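Long-range contact in EF-P arginine 32 rhamnosyl-transferase (Pseudomonas putida KT2440, PDB 5NV8), which is a glycosyltransferase of the EarP family, the rhamnosyltransferases associated with elongation factor P: residues F289-W301 with L361-A373. Numbering follows the deposited sequence.
Sequences FVRAQWAGQPMLW and LQQHARLWGARQA
W368 carries CG anti to its backbone N (chi1 178°), while Q293 has CG beside its own N and stays extended from there, which runs the Q293 chain alongside the indole in the same direction. The W368 NE1 hydrogen meets a lone pair of Q293 OE1 in the carbonyl plane, a short bond of 2.7 Å between NE1 and OE1, moderately bent at 150°. The other end of the amide turns back one helical turn: Q293 NE2 donates to F289 O, 3.2 Å away and above that carbonyl plane, and at the same time sits over the centre of the F289 ring. Both ends being held, the rotation of this buried amide is fixed. W301 covers the opposite face of the F289 ring.

W294 reaches the G369-A373 turn of the helix with the rim of its six-membered ring. CZ3 touches A373 CB at 3.8 Å, and G369 O lies at the ring edge, in plane; the indole NE1 is hydrogen-bonded to L164 O.

Past the helix end, G296 takes positive phi and comes within 4.5 Å of R366, CA to CA. Here A365 CB meets the carbonyl oxygens of both G296 and Q297, 3.3 Å from G296 O, and P298 CG rests on the Q362 backbone and CG. A water lies within hydrogen-bonding distance of both G296 O and Q362 O.

The axes of helices 289-295 and 361-373 approach to 8.4 Å at -107°, with G369 opposite W294. Helix 287-295 leads into strand 299-302, the edge of a mainly parallel sheet, so helix 358-373 packs across an alpha-beta connection of a Rossmann-like domain, as in GT-B glycosyltransferases, with the side chain of Q293 about 10 Å from the bound 2'-deoxy-thymidine-beta-L-rhamnose.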
loop_
_atom_site.group_PDB
_atom_site.type_symbol
_atom_site.label_atom_id
_atom_site.label_comp_id
_atom_site.label_asym_id
_atom_site.label_seq_id
_atom_site.Cartn_x
_atom_site.Cartn_y
_atom_site.Cartn_z
ATOM N N PHE A 289 1.902 -1.129 -0.941
ATOM C CA PHE A 289 1.865 -2.585 -0.843
ATOM C C PHE A 289 1.884 -3.039 0.615
ATOM O O PHE A 289 1.102 -3.909 1.017
ATOM C CB PHE A 289 3.048 -3.168 -1.619
ATOM C CG PHE A 289 3.190 -4.652 -1.493
ATOM C CD1 PHE A 289 2.094 -5.484 -1.636
ATOM C CD2 PHE A 289 4.430 -5.219 -1.244
ATOM C CE1 PHE A 289 2.230 -6.853 -1.523
ATOM C CE2 PHE A 289 4.572 -6.587 -1.130
ATOM C CZ PHE A 289 3.470 -7.405 -1.270
ATOM N N VAL A 290 2.763 -2.447 1.426
ATOM C CA VAL A 290 2.872 -2.837 2.830
ATOM C C VAL A 290 1.783 -2.173 3.668
ATOM O O VAL A 290 1.228 -2.789 4.588
ATOM C CB VAL A 290 4.279 -2.502 3.358
ATOM C CG1 VAL A 290 4.362 -2.746 4.858
ATOM C CG2 VAL A 290 5.331 -3.315 2.620
ATOM N N ARG A 291 1.465 -0.911 3.371
ATOM C CA ARG A 291 0.403 -0.221 4.098
ATOM C C ARG A 291 -0.908 -0.997 4.038
ATOM O O ARG A 291 -1.633 -1.081 5.035
ATOM C CB ARG A 291 0.216 1.185 3.534
ATOM C CG ARG A 291 1.359 2.128 3.851
ATOM C CD ARG A 291 1.220 2.665 5.257
ATOM N NE ARG A 291 2.248 2.143 6.146
ATOM C CZ ARG A 291 2.401 2.527 7.406
ATOM N NH1 ARG A 291 1.587 3.437 7.928
ATOM N NH2 ARG A 291 3.369 2.002 8.145
ATOM N N ALA A 292 -1.227 -1.573 2.878
ATOM C CA ALA A 292 -2.456 -2.350 2.761
ATOM C C ALA A 292 -2.369 -3.658 3.534
ATOM O O ALA A 292 -3.400 -4.195 3.955
ATOM C CB ALA A 292 -2.774 -2.620 1.289
ATOM N N GLN A 293 -1.157 -4.189 3.727
ATOM C CA GLN A 293 -1.006 -5.386 4.546
ATOM C C GLN A 293 -1.314 -5.089 6.008
ATOM O O GLN A 293 -1.971 -5.890 6.685
ATOM C CB GLN A 293 0.403 -5.965 4.382
ATOM C CG GLN A 293 0.679 -6.540 2.991
ATOM C CD GLN A 293 2.109 -7.028 2.809
ATOM O OE1 GLN A 293 2.523 -8.012 3.421
ATOM N NE2 GLN A 293 2.867 -6.341 1.963
ATOM N N TRP A 294 -0.859 -3.937 6.513
ATOM C CA TRP A 294 -1.234 -3.512 7.856
ATOM C C TRP A 294 -2.715 -3.177 7.961
ATOM O O TRP A 294 -3.280 -3.271 9.055
ATOM C CB TRP A 294 -0.405 -2.302 8.296
ATOM C CG TRP A 294 1.094 -2.503 8.247
ATOM C CD1 TRP A 294 2.013 -1.634 7.737
ATOM C CD2 TRP A 294 1.839 -3.635 8.730
ATOM N NE1 TRP A 294 3.280 -2.149 7.870
ATOM C CE2 TRP A 294 3.200 -3.376 8.475
ATOM C CE3 TRP A 294 1.488 -4.837 9.353
ATOM C CZ2 TRP A 294 4.208 -4.275 8.818
ATOM C CZ3 TRP A 294 2.488 -5.728 9.688
ATOM C CH2 TRP A 294 3.832 -5.443 9.421
ATOM N N ALA A 295 -3.357 -2.798 6.850
ATOM C CA ALA A 295 -4.790 -2.514 6.875
ATOM C C ALA A 295 -5.612 -3.751 7.222
ATOM O O ALA A 295 -6.708 -3.626 7.782
ATOM C CB ALA A 295 -5.240 -1.942 5.530
ATOM N N GLY A 296 -5.115 -4.944 6.893
ATOM C CA GLY A 296 -5.766 -6.176 7.290
ATOM C C GLY A 296 -6.935 -6.624 6.434
ATOM O O GLY A 296 -7.541 -7.656 6.746
ATOM N N GLN A 297 -7.273 -5.899 5.370
ATOM C CA GLN A 297 -8.375 -6.273 4.493
ATOM C C GLN A 297 -7.861 -7.013 3.267
ATOM O O GLN A 297 -6.671 -6.947 2.944
ATOM C CB GLN A 297 -9.157 -5.026 4.059
ATOM C CG GLN A 297 -9.557 -4.116 5.204
ATOM C CD GLN A 297 -10.738 -4.654 5.986
ATOM O OE1 GLN A 297 -10.587 -5.541 6.827
ATOM N NE2 GLN A 297 -11.924 -4.116 5.717
ATOM N N PRO A 298 -8.727 -7.754 2.568
ATOM C CA PRO A 298 -8.309 -8.382 1.308
ATOM C C PRO A 298 -7.737 -7.347 0.349
ATOM O O PRO A 298 -8.234 -6.224 0.252
ATOM C CB PRO A 298 -9.608 -8.994 0.772
ATOM C CG PRO A 298 -10.404 -9.280 1.988
ATOM C CD PRO A 298 -10.084 -8.173 2.964
ATOM N N MET A 299 -6.677 -7.729 -0.360
ATOM C CA MET A 299 -5.898 -6.760 -1.116
ATOM C C MET A 299 -5.442 -7.351 -2.444
ATOM O O MET A 299 -5.611 -8.541 -2.720
ATOM C CB MET A 299 -4.676 -6.284 -0.321
ATOM C CG MET A 299 -3.954 -7.400 0.412
ATOM S SD MET A 299 -2.710 -6.776 1.548
ATOM C CE MET A 299 -1.639 -5.927 0.398
ATOM N N LEU A 300 -4.843 -6.489 -3.262
ATOM C CA LEU A 300 -4.280 -6.870 -4.549
ATOM C C LEU A 300 -3.051 -6.012 -4.811
ATOM O O LEU A 300 -3.021 -4.835 -4.443
ATOM C CB LEU A 300 -5.304 -6.698 -5.675
ATOM C CG LEU A 300 -4.900 -7.198 -7.063
ATOM C CD1 LEU A 300 -4.352 -8.616 -6.991
ATOM C CD2 LEU A 300 -6.092 -7.124 -8.015
ATOM N N TRP A 301 -2.045 -6.607 -5.450
ATOM C CA TRP A 301 -0.754 -5.969 -5.673
ATOM C C TRP A 301 -0.475 -5.865 -7.165
ATOM O O TRP A 301 -0.776 -6.786 -7.929
ATOM C CB TRP A 301 0.363 -6.757 -4.985
ATOM C CG TRP A 301 1.711 -6.094 -4.986
ATOM C CD1 TRP A 301 1.976 -4.756 -5.064
ATOM C CD2 TRP A 301 2.983 -6.748 -4.889
ATOM N NE1 TRP A 301 3.333 -4.538 -5.029
ATOM C CE2 TRP A 301 3.973 -5.745 -4.920
ATOM C CE3 TRP A 301 3.378 -8.086 -4.782
ATOM C CZ2 TRP A 301 5.332 -6.037 -4.848
ATOM C CZ3 TRP A 301 4.729 -8.374 -4.710
ATOM C CH2 TRP A 301 5.691 -7.354 -4.744
ATOM N N LEU A 361 -10.824 -15.376 2.694
ATOM C CA LEU A 361 -9.839 -14.361 2.330
ATOM C C LEU A 361 -9.817 -13.218 3.339
ATOM O O LEU A 361 -8.752 -12.658 3.623
ATOM C CB LEU A 361 -10.123 -13.836 0.923
ATOM C CG LEU A 361 -10.102 -14.877 -0.201
ATOM C CD1 LEU A 361 -10.140 -14.204 -1.564
ATOM C CD2 LEU A 361 -8.883 -15.774 -0.080
ATOM N N GLN A 362 -10.984 -12.860 3.886
ATOM C CA GLN A 362 -11.042 -11.833 4.922
ATOM C C GLN A 362 -10.211 -12.230 6.136
ATOM O O GLN A 362 -9.410 -11.436 6.646
ATOM C CB GLN A 362 -12.495 -11.586 5.333
ATOM C CG GLN A 362 -13.323 -10.804 4.328
ATOM C CD GLN A 362 -14.700 -10.461 4.863
ATOM O OE1 GLN A 362 -15.711 -10.989 4.398
ATOM N NE2 GLN A 362 -14.747 -9.572 5.849
ATOM N N GLN A 363 -10.398 -13.460 6.620
ATOM C CA GLN A 363 -9.641 -13.927 7.777
ATOM C C GLN A 363 -8.159 -14.066 7.447
ATOM O O GLN A 363 -7.301 -13.778 8.289
ATOM C CB GLN A 363 -10.213 -15.255 8.273
ATOM C CG GLN A 363 -9.834 -15.619 9.705
ATOM C CD GLN A 363 -10.689 -14.916 10.744
ATOM O OE1 GLN A 363 -10.740 -13.687 10.795
ATOM N NE2 GLN A 363 -11.366 -15.694 11.579
ATOM N N HIS A 364 -7.844 -14.496 6.222
ATOM C CA HIS A 364 -6.449 -14.663 5.827
ATOM C C HIS A 364 -5.707 -13.331 5.825
ATOM O O HIS A 364 -4.533 -13.264 6.211
ATOM C CB HIS A 364 -6.374 -15.318 4.450
ATOM C CG HIS A 364 -4.989 -15.701 4.038
ATOM N ND1 HIS A 364 -4.356 -16.825 4.523
ATOM C CD2 HIS A 364 -4.116 -15.113 3.187
ATOM C CE1 HIS A 364 -3.151 -16.913 3.988
ATOM N NE2 HIS A 364 -2.980 -15.886 3.175
ATOM N N ALA A 365 -6.373 -12.259 5.391
ATOM C CA ALA A 365 -5.727 -10.951 5.366
ATOM C C ALA A 365 -5.459 -10.437 6.776
ATOM O O ALA A 365 -4.421 -9.814 7.028
ATOM C CB ALA A 365 -6.584 -9.959 4.582
ATOM N N ARG A 366 -6.383 -10.685 7.710
ATOM C CA ARG A 366 -6.158 -10.292 9.099
ATOM C C ARG A 366 -5.005 -11.076 9.712
ATOM O O ARG A 366 -4.158 -10.504 10.410
ATOM C CB ARG A 366 -7.429 -10.502 9.924
ATOM C CG ARG A 366 -8.642 -9.740 9.426
ATOM C CD ARG A 366 -8.522 -8.260 9.745
ATOM N NE ARG A 366 -8.305 -8.026 11.168
ATOM C CZ ARG A 366 -8.450 -6.845 11.760
ATOM N NH1 ARG A 366 -8.813 -5.788 11.049
ATOM N NH2 ARG A 366 -8.232 -6.723 13.063
ATOM N N LEU A 367 -4.958 -12.386 9.461
ATOM C CA LEU A 367 -3.930 -13.222 10.068
ATOM C C LEU A 367 -2.539 -12.888 9.544
ATOM O O LEU A 367 -1.556 -13.023 10.280
ATOM C CB LEU A 367 -4.254 -14.697 9.828
ATOM C CG LEU A 367 -5.452 -15.239 10.609
ATOM C CD1 LEU A 367 -6.116 -16.396 9.871
ATOM C CD2 LEU A 367 -5.028 -15.662 12.005
ATOM N N TRP A 368 -2.431 -12.453 8.286
ATOM C CA TRP A 368 -1.122 -12.089 7.752
ATOM C C TRP A 368 -0.588 -10.822 8.408
ATOM O O TRP A 368 0.602 -10.742 8.737
ATOM C CB TRP A 368 -1.196 -11.910 6.235
ATOM C CG TRP A 368 0.117 -11.497 5.643
ATOM C CD1 TRP A 368 0.522 -10.228 5.343
ATOM C CD2 TRP A 368 1.207 -12.358 5.292
ATOM N NE1 TRP A 368 1.795 -10.246 4.824
ATOM C CE2 TRP A 368 2.238 -11.542 4.782
ATOM C CE3 TRP A 368 1.410 -13.741 5.357
ATOM C CZ2 TRP A 368 3.452 -12.063 4.337
ATOM C CZ3 TRP A 368 2.618 -14.256 4.915
ATOM C CH2 TRP A 368 3.622 -13.419 4.411
ATOM N N GLY A 369 -1.447 -9.819 8.598
ATOM C CA GLY A 369 -1.005 -8.597 9.247
ATOM C C GLY A 369 -0.558 -8.826 10.678
ATOM O O GLY A 369 0.455 -8.275 11.118
ATOM N N ALA A 370 -1.301 -9.651 11.420
ATOM C CA ALA A 370 -0.926 -9.946 12.800
ATOM C C ALA A 370 0.368 -10.745 12.863
ATOM O O ALA A 370 1.213 -10.501 13.733
ATOM C CB ALA A 370 -2.055 -10.702 13.501
ATOM N N ARG A 371 0.539 -11.707 11.953
ATOM C CA ARG A 371 1.782 -12.469 11.906
ATOM C C ARG A 371 2.961 -11.581 11.527
ATOM O O ARG A 371 4.040 -11.682 12.122
ATOM C CB ARG A 371 1.644 -13.629 10.919
ATOM C CG ARG A 371 2.959 -14.285 10.526
ATOM C CD ARG A 371 2.782 -15.180 9.308
ATOM N NE ARG A 371 3.861 -15.005 8.339
ATOM C CZ ARG A 371 4.870 -15.856 8.184
ATOM N NH1 ARG A 371 4.940 -16.950 8.932
ATOM N NH2 ARG A 371 5.808 -15.617 7.278
ATOM N N GLN A 372 2.771 -10.700 10.542
ATOM C CA GLN A 372 3.862 -9.835 10.107
ATOM C C GLN A 372 4.262 -8.854 11.202
ATOM O O GLN A 372 5.455 -8.601 11.409
ATOM C CB GLN A 372 3.463 -9.090 8.834
ATOM C CG GLN A 372 3.729 -9.862 7.545
ATOM C CD GLN A 372 5.009 -10.679 7.596
ATOM O OE1 GLN A 372 6.107 -10.143 7.447
ATOM N NE2 GLN A 372 4.871 -11.985 7.794
ATOM N N ALA A 373 3.285 -8.301 11.922
ATOM C CA ALA A 373 3.582 -7.307 12.946
ATOM C C ALA A 373 4.255 -7.898 14.177
ATOM O O ALA A 373 4.748 -7.135 15.014
ATOM C CB ALA A 373 2.303 -6.581 13.363
HETATM O O HOH W 1 -9.072 -5.239 8.693
HETATM O O HOH W 2 -10.006 -8.730 6.461
HETATM O O HOH W 3 -12.859 -8.092 6.104
#